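Local coordinates for repeat Five Residue (Rfr) protein or pentapeptide repeat protein (Cyanothece, PDB 2O6W) that is of unknown function but folds into a right-handed beta helix built from tandem pentapeptide repeats, at residues L32-P37 against Q70-S75; T91-A96 against A111-A116. All coordinates share one frame; numbering follows the deposited sequence.

After helix 2-10 the chain runs through a long irregular region that includes 32-37 and then enters the pentapeptide repeats. Interaction 1 closes a loop of 32 residues where 70-75, a piece of an early coil carrying an Asx turn, comes back against 32-37. Interaction 2 opens only after this loop has closed, joining 91-96 to 111-116 across 14 residues, one coil of the beta helix on the next. The two loops are therefore in series and do not cross. In space they adjoin, because 70-75 stacks on 91-96 through a probable backbone bond from Leu73 to Asp92 and leucine packing, while Lys33 of interaction 1 reaches on past 70-75 to Glu94 of interaction 2.

Interaction 1 (L32-P37 against Q70-S75); sequences LKYRIP and QSDLSS
Leu32 and Lys33 settle against Ser74, on a wall of the pentapeptide-repeat beta helix where an Asx turn at Asp72 shapes the coil. Ser74 is turned so that OG stands between its own backbone N and carbonyl carbon (chi1 53°). From there Ser74 OG donates to Asp72 OD1 at 2.7 Å, on the syn side and 16° out of the carboxylate plane. Asp72 OD1 also accepts from Ser74 N at 2.9 Å, nearly in line with its C-O bond, and this pair of bonds fixes the carboxylate. With its hydrogen engaged there, Ser74 OG can act as acceptor toward 32-37: Leu32 N makes a weak bond to it at 3.0 Å and a second weak bond to Ser74 O at 3.3 Å.

Lys33 passes over these polar groups with its methylenes, CG lying 3.4 Å from Ser74 OG. Its chain, extended beyond CG, runs on past Ser74 CB and delivers NZ to salt bridges with Asp92 and Glu94 on the next coil, leaving Asp72 as a more distant opposite charge. The second oxygen of Asp72 turns to the rim of Tyr34 instead. Asp72 OD2 sits at the edge of the Tyr34 ring, in its plane, 3.8 Å from Tyr34 CD1, with ring and carboxylate 75° apart. A water joins the same two residues, accepting from Tyr34 N at 2.8 Å and donating weakly to Asp72 OD2. At the other end of the contact, the CD1 methyl of Leu32 rests 3.8 Å from Ser75 CB.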
loop_
_atom_site.group_PDB
_atom_site.type_symbol
_atom_site.label_atom_id
_atom_site.label_comp_id
_atom_site.label_asym_id
_atom_site.label_seq_id
_atom_site.Cartn_x
_atom_site.Cartn_y
_atom_site.Cartn_z
ATOM N N LEU A 32 -1.996 -1.955 -10.515
ATOM C CA LEU A 32 -1.801 -2.395 -11.895
ATOM C C LEU A 32 -2.793 -3.465 -12.332
ATOM O O LEU A 32 -2.561 -4.150 -13.320
ATOM C CB LEU A 32 -0.387 -2.949 -12.080
ATOM C CG LEU A 32 0.739 -1.946 -12.285
ATOM C CD1 LEU A 32 2.065 -2.686 -12.374
ATOM C CD2 LEU A 32 0.486 -1.144 -13.561
ATOM N N LYS A 33 -3.893 -3.619 -11.609
ATOM C CA LYS A 33 -4.861 -4.637 -11.976
ATOM C C LYS A 33 -5.967 -4.141 -12.889
ATOM O O LYS A 33 -6.320 -4.806 -13.856
ATOM C CB LYS A 33 -5.486 -5.260 -10.731
ATOM C CG LYS A 33 -4.573 -6.218 -9.997
ATOM C CD LYS A 33 -5.315 -6.917 -8.877
ATOM C CE LYS A 33 -4.467 -8.016 -8.255
ATOM N NZ LYS A 33 -5.229 -8.774 -7.226
ATOM N N TYR A 34 -6.515 -2.972 -12.591
ATOM C CA TYR A 34 -7.595 -2.456 -13.403
ATOM C C TYR A 34 -7.401 -1.003 -13.772
ATOM O O TYR A 34 -6.446 -0.355 -13.345
ATOM C CB TYR A 34 -8.926 -2.587 -12.659
ATOM C CG TYR A 34 -9.176 -3.930 -12.024
ATOM C CD1 TYR A 34 -8.849 -4.167 -10.683
ATOM C CD2 TYR A 34 -9.780 -4.959 -12.751
ATOM C CE1 TYR A 34 -9.128 -5.397 -10.082
ATOM C CE2 TYR A 34 -10.059 -6.188 -12.164
ATOM C CZ TYR A 34 -9.735 -6.403 -10.833
ATOM O OH TYR A 34 -10.033 -7.625 -10.261
ATOM N N ARG A 35 -8.334 -0.502 -14.570
ATOM C CA ARG A 35 -8.338 0.885 -14.993
ATOM C C ARG A 35 -9.785 1.241 -15.324
ATOM O O ARG A 35 -10.542 0.399 -15.816
ATOM C CB ARG A 35 -7.430 1.083 -16.214
ATOM C CG ARG A 35 -7.893 0.387 -17.475
ATOM C CD ARG A 35 -6.908 0.589 -18.623
ATOM N NE ARG A 35 -7.402 -0.019 -19.859
ATOM C CZ ARG A 35 -8.401 0.472 -20.589
ATOM N NH1 ARG A 35 -9.016 1.589 -20.217
ATOM N NH2 ARG A 35 -8.798 -0.160 -21.686
ATOM N N ILE A 36 -10.178 2.477 -15.027
ATOM C CA ILE A 36 -11.541 2.935 -15.305
ATOM C C ILE A 36 -11.527 4.019 -16.378
ATOM O O ILE A 36 -11.195 5.178 -16.101
ATOM C CB ILE A 36 -12.242 3.513 -14.037
ATOM C CG1 ILE A 36 -12.491 2.403 -13.006
ATOM C CG2 ILE A 36 -13.575 4.151 -14.424
ATOM C CD1 ILE A 36 -11.229 1.837 -12.370
ATOM N N PRO A 37 -11.885 3.654 -17.623
ATOM C CA PRO A 37 -11.926 4.578 -18.764
ATOM C C PRO A 37 -13.161 5.486 -18.751
ATOM O O PRO A 37 -13.120 6.606 -18.236
ATOM C CB PRO A 37 -11.917 3.633 -19.962
ATOM C CG PRO A 37 -12.739 2.491 -19.460
ATOM C CD PRO A 37 -12.180 2.277 -18.062
ATOM N N GLN A 70 -9.800 0.431 1.601
ATOM C CA GLN A 70 -10.304 -0.159 0.360
ATOM C C GLN A 70 -9.658 0.326 -0.925
ATOM O O GLN A 70 -10.265 0.249 -1.984
ATOM C CB GLN A 70 -11.817 0.039 0.249
ATOM C CG GLN A 70 -12.616 -0.751 1.253
ATOM C CD GLN A 70 -14.100 -0.750 0.932
ATOM O OE1 GLN A 70 -14.696 0.301 0.691
ATOM N NE2 GLN A 70 -14.706 -1.931 0.936
ATOM N N SER A 71 -8.436 0.832 -0.839
ATOM C CA SER A 71 -7.736 1.308 -2.024
ATOM C C SER A 71 -6.984 0.167 -2.718
ATOM O O SER A 71 -6.557 -0.793 -2.073
ATOM C CB SER A 71 -6.746 2.407 -1.642
ATOM O OG SER A 71 -7.398 3.659 -1.499
ATOM N N ASP A 72 -6.840 0.262 -4.035
ATOM C CA ASP A 72 -6.109 -0.750 -4.788
ATOM C C ASP A 72 -4.657 -0.267 -4.837
ATOM O O ASP A 72 -4.373 0.827 -5.330
ATOM C CB ASP A 72 -6.662 -0.874 -6.219
ATOM C CG ASP A 72 -6.058 -2.054 -6.994
ATOM O OD1 ASP A 72 -4.861 -2.381 -6.781
ATOM O OD2 ASP A 72 -6.777 -2.646 -7.838
ATOM N N LEU A 73 -3.745 -1.087 -4.324
ATOM C CA LEU A 73 -2.328 -0.751 -4.303
ATOM C C LEU A 73 -1.520 -1.899 -4.911
ATOM O O LEU A 73 -0.341 -2.081 -4.597
ATOM C CB LEU A 73 -1.871 -0.509 -2.855
ATOM C CG LEU A 73 -2.713 0.489 -2.043
ATOM C CD1 LEU A 73 -2.224 0.557 -0.597
ATOM C CD2 LEU A 73 -2.644 1.852 -2.696
ATOM N N SER A 74 -2.152 -2.674 -5.782
ATOM C CA SER A 74 -1.473 -3.811 -6.389
ATOM C C SER A 74 -0.173 -3.440 -7.105
ATOM O O SER A 74 -0.131 -2.500 -7.893
ATOM C CB SER A 74 -2.424 -4.565 -7.341
ATOM O OG SER A 74 -3.028 -3.706 -8.290
ATOM N N SER A 75 0.889 -4.182 -6.794
ATOM C CA SER A 75 2.208 -3.978 -7.392
ATOM C C SER A 75 2.828 -2.622 -7.070
ATOM O O SER A 75 3.792 -2.202 -7.713
ATOM C CB SER A 75 2.129 -4.149 -8.911
ATOM O OG SER A 75 1.681 -5.455 -9.243
HETATM O O HOH W 1 -5.612 -1.737 -10.190
#

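Interaction 2 (T91-A96 against A111-A116); sequences TDLENA and ANLQGA
Asn112 and its partners Thr91 and Leu93 carry the backbone pairing of two successive coils of the pentapeptide beta helix. Asn112 N donates to Thr91 O at 3.0 Å in an almost straight bond (171°), and Asn112 O accepts from Leu93 N at 2.8 Å, which makes a single parallel bridge between Asp92 and Asn112. Farther along, Asn95 N reaches Gln114 O at 2.8 Å. Each segment then bends through a type II turn, 93-96 in the first segment and 113-116 in the second, with Asn95 and Gly115 at the positive-phi positions, and CA-H...O contacts supplement the backbone bonds.

Among the polar side chains, Asp92 and Asn112 lie alongside each other, each forming an Asx turn to the backbone N two residues on. The amide of Asn112 sends ND2 to Glu94 OE2 in a weak bond of 3.5 Å, while its OD1 is also held by Asn132. Glu94 points the same way as Gln114: with CG anti to the backbone N (chi1 179°), CG packs against Gln114 O and the carboxylate comes alongside the Gln114 amide, the two planes 84° apart. Glu94 OE1 and Gln114 OE1, both acceptors, come within 3.1 Å, and a water donates to Gln114 OE1 and Glu94 OE2. OE2 also takes the salt bridge from Lys33, so an alanine here would probably leave Lys33 with Asp92 as its remaining carboxylate mate and deprive Asn112 ND2 of its weak acceptor.

Apolar contacts line the inner side: Leu93 CB meets Leu113 CD1 at 4.1 Å, and the CB atoms of Ala96 and Ala116 are 4.4 Å apart.

No regular helix or strand flanks the pair; segment 70-75 of the preceding coil stacks on 91-96 through Leu73 and Ser75, and Asn132 and Thr136 of the following coil bond to 111-116.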
loop_
_atom_site.group_PDB
_atom_site.type_symbol
_atom_site.label_atom_id
_atom_site.label_comp_id
_atom_site.label_asym_id
_atom_site.label_seq_id
_atom_site.Cartn_x
_atom_site.Cartn_y
_atom_site.Cartn_z
ATOM N N THR A 91 -7.307 -3.234 1.661
ATOM C CA THR A 91 -6.596 -2.739 0.493
ATOM C C THR A 91 -6.061 -3.921 -0.306
ATOM O O THR A 91 -5.900 -5.026 0.219
ATOM C CB THR A 91 -5.392 -1.841 0.869
ATOM O OG1 THR A 91 -4.502 -2.555 1.747
ATOM C CG2 THR A 91 -5.876 -0.561 1.528
ATOM N N ASP A 92 -5.791 -3.691 -1.582
ATOM C CA ASP A 92 -5.243 -4.743 -2.421
ATOM C C ASP A 92 -3.748 -4.432 -2.532
ATOM O O ASP A 92 -3.358 -3.480 -3.199
ATOM C CB ASP A 92 -5.906 -4.727 -3.806
ATOM C CG ASP A 92 -5.482 -5.905 -4.679
ATOM O OD1 ASP A 92 -4.385 -6.456 -4.447
ATOM O OD2 ASP A 92 -6.237 -6.272 -5.614
ATOM N N LEU A 93 -2.918 -5.214 -1.847
ATOM C CA LEU A 93 -1.472 -5.018 -1.888
ATOM C C LEU A 93 -0.770 -6.194 -2.575
ATOM O O LEU A 93 0.374 -6.521 -2.262
ATOM C CB LEU A 93 -0.924 -4.819 -0.467
ATOM C CG LEU A 93 -1.007 -3.368 0.033
ATOM C CD1 LEU A 93 -0.977 -3.297 1.552
ATOM C CD2 LEU A 93 0.147 -2.574 -0.572
ATOM N N GLU A 94 -1.461 -6.830 -3.517
ATOM C CA GLU A 94 -0.882 -7.958 -4.225
ATOM C C GLU A 94 0.391 -7.575 -4.980
ATOM O O GLU A 94 0.427 -6.570 -5.684
ATOM C CB GLU A 94 -1.895 -8.564 -5.193
ATOM C CG GLU A 94 -1.331 -9.740 -5.968
ATOM C CD GLU A 94 -2.396 -10.708 -6.447
ATOM O OE1 GLU A 94 -2.030 -11.681 -7.140
ATOM O OE2 GLU A 94 -3.591 -10.506 -6.127
ATOM N N ASN A 95 1.430 -8.390 -4.806
ATOM C CA ASN A 95 2.728 -8.188 -5.444
ATOM C C ASN A 95 3.320 -6.830 -5.122
ATOM O O ASN A 95 4.142 -6.301 -5.868
ATOM C CB ASN A 95 2.617 -8.345 -6.964
ATOM C CG ASN A 95 2.004 -9.667 -7.363
ATOM O OD1 ASN A 95 2.424 -10.730 -6.887
ATOM N ND2 ASN A 95 1.006 -9.615 -8.237
ATOM N N ALA A 96 2.902 -6.259 -4.003
ATOM C CA ALA A 96 3.412 -4.960 -3.617
ATOM C C ALA A 96 4.821 -5.099 -3.064
ATOM O O ALA A 96 5.221 -6.164 -2.599
ATOM C CB ALA A 96 2.510 -4.340 -2.581
ATOM N N ALA A 111 -6.702 -7.111 4.476
ATOM C CA ALA A 111 -5.945 -6.650 3.331
ATOM C C ALA A 111 -5.457 -7.875 2.565
ATOM O O ALA A 111 -5.307 -8.951 3.135
ATOM C CB ALA A 111 -4.760 -5.819 3.800
ATOM N N ASN A 112 -5.223 -7.727 1.269
ATOM C CA ASN A 112 -4.707 -8.844 0.484
ATOM C C ASN A 112 -3.205 -8.588 0.249
ATOM O O ASN A 112 -2.833 -7.596 -0.371
ATOM C CB ASN A 112 -5.478 -8.953 -0.841
ATOM C CG ASN A 112 -4.856 -9.957 -1.804
ATOM O OD1 ASN A 112 -4.174 -10.895 -1.386
ATOM N ND2 ASN A 112 -5.101 -9.770 -3.096
ATOM N N LEU A 113 -2.351 -9.470 0.766
ATOM C CA LEU A 113 -0.899 -9.318 0.620
ATOM C C LEU A 113 -0.259 -10.443 -0.175
ATOM O O LEU A 113 0.919 -10.762 0.016
ATOM C CB LEU A 113 -0.220 -9.244 1.994
ATOM C CG LEU A 113 -0.109 -7.898 2.721
ATOM C CD1 LEU A 113 -1.470 -7.248 2.815
ATOM C CD2 LEU A 113 0.485 -8.114 4.116
ATOM N N GLN A 114 -1.037 -11.045 -1.067
ATOM C CA GLN A 114 -0.539 -12.145 -1.881
ATOM C C GLN A 114 0.630 -11.720 -2.753
ATOM O O GLN A 114 0.562 -10.721 -3.473
ATOM C CB GLN A 114 -1.653 -12.703 -2.763
ATOM C CG GLN A 114 -1.287 -14.015 -3.437
ATOM C CD GLN A 114 -2.426 -14.573 -4.261
ATOM O OE1 GLN A 114 -2.824 -13.983 -5.263
ATOM N NE2 GLN A 114 -2.967 -15.706 -3.836
ATOM N N GLY A 115 1.705 -12.497 -2.672
ATOM C CA GLY A 115 2.885 -12.211 -3.454
ATOM C C GLY A 115 3.582 -10.929 -3.056
ATOM O O GLY A 115 4.522 -10.520 -3.720
ATOM N N ALA A 116 3.136 -10.287 -1.981
ATOM C CA ALA A 116 3.767 -9.043 -1.549
ATOM C C ALA A 116 5.091 -9.317 -0.856
ATOM O O ALA A 116 5.274 -10.365 -0.227
ATOM C CB ALA A 116 2.844 -8.268 -0.616
HETATM O O HOH W 2 -5.203 -13.005 -4.759
#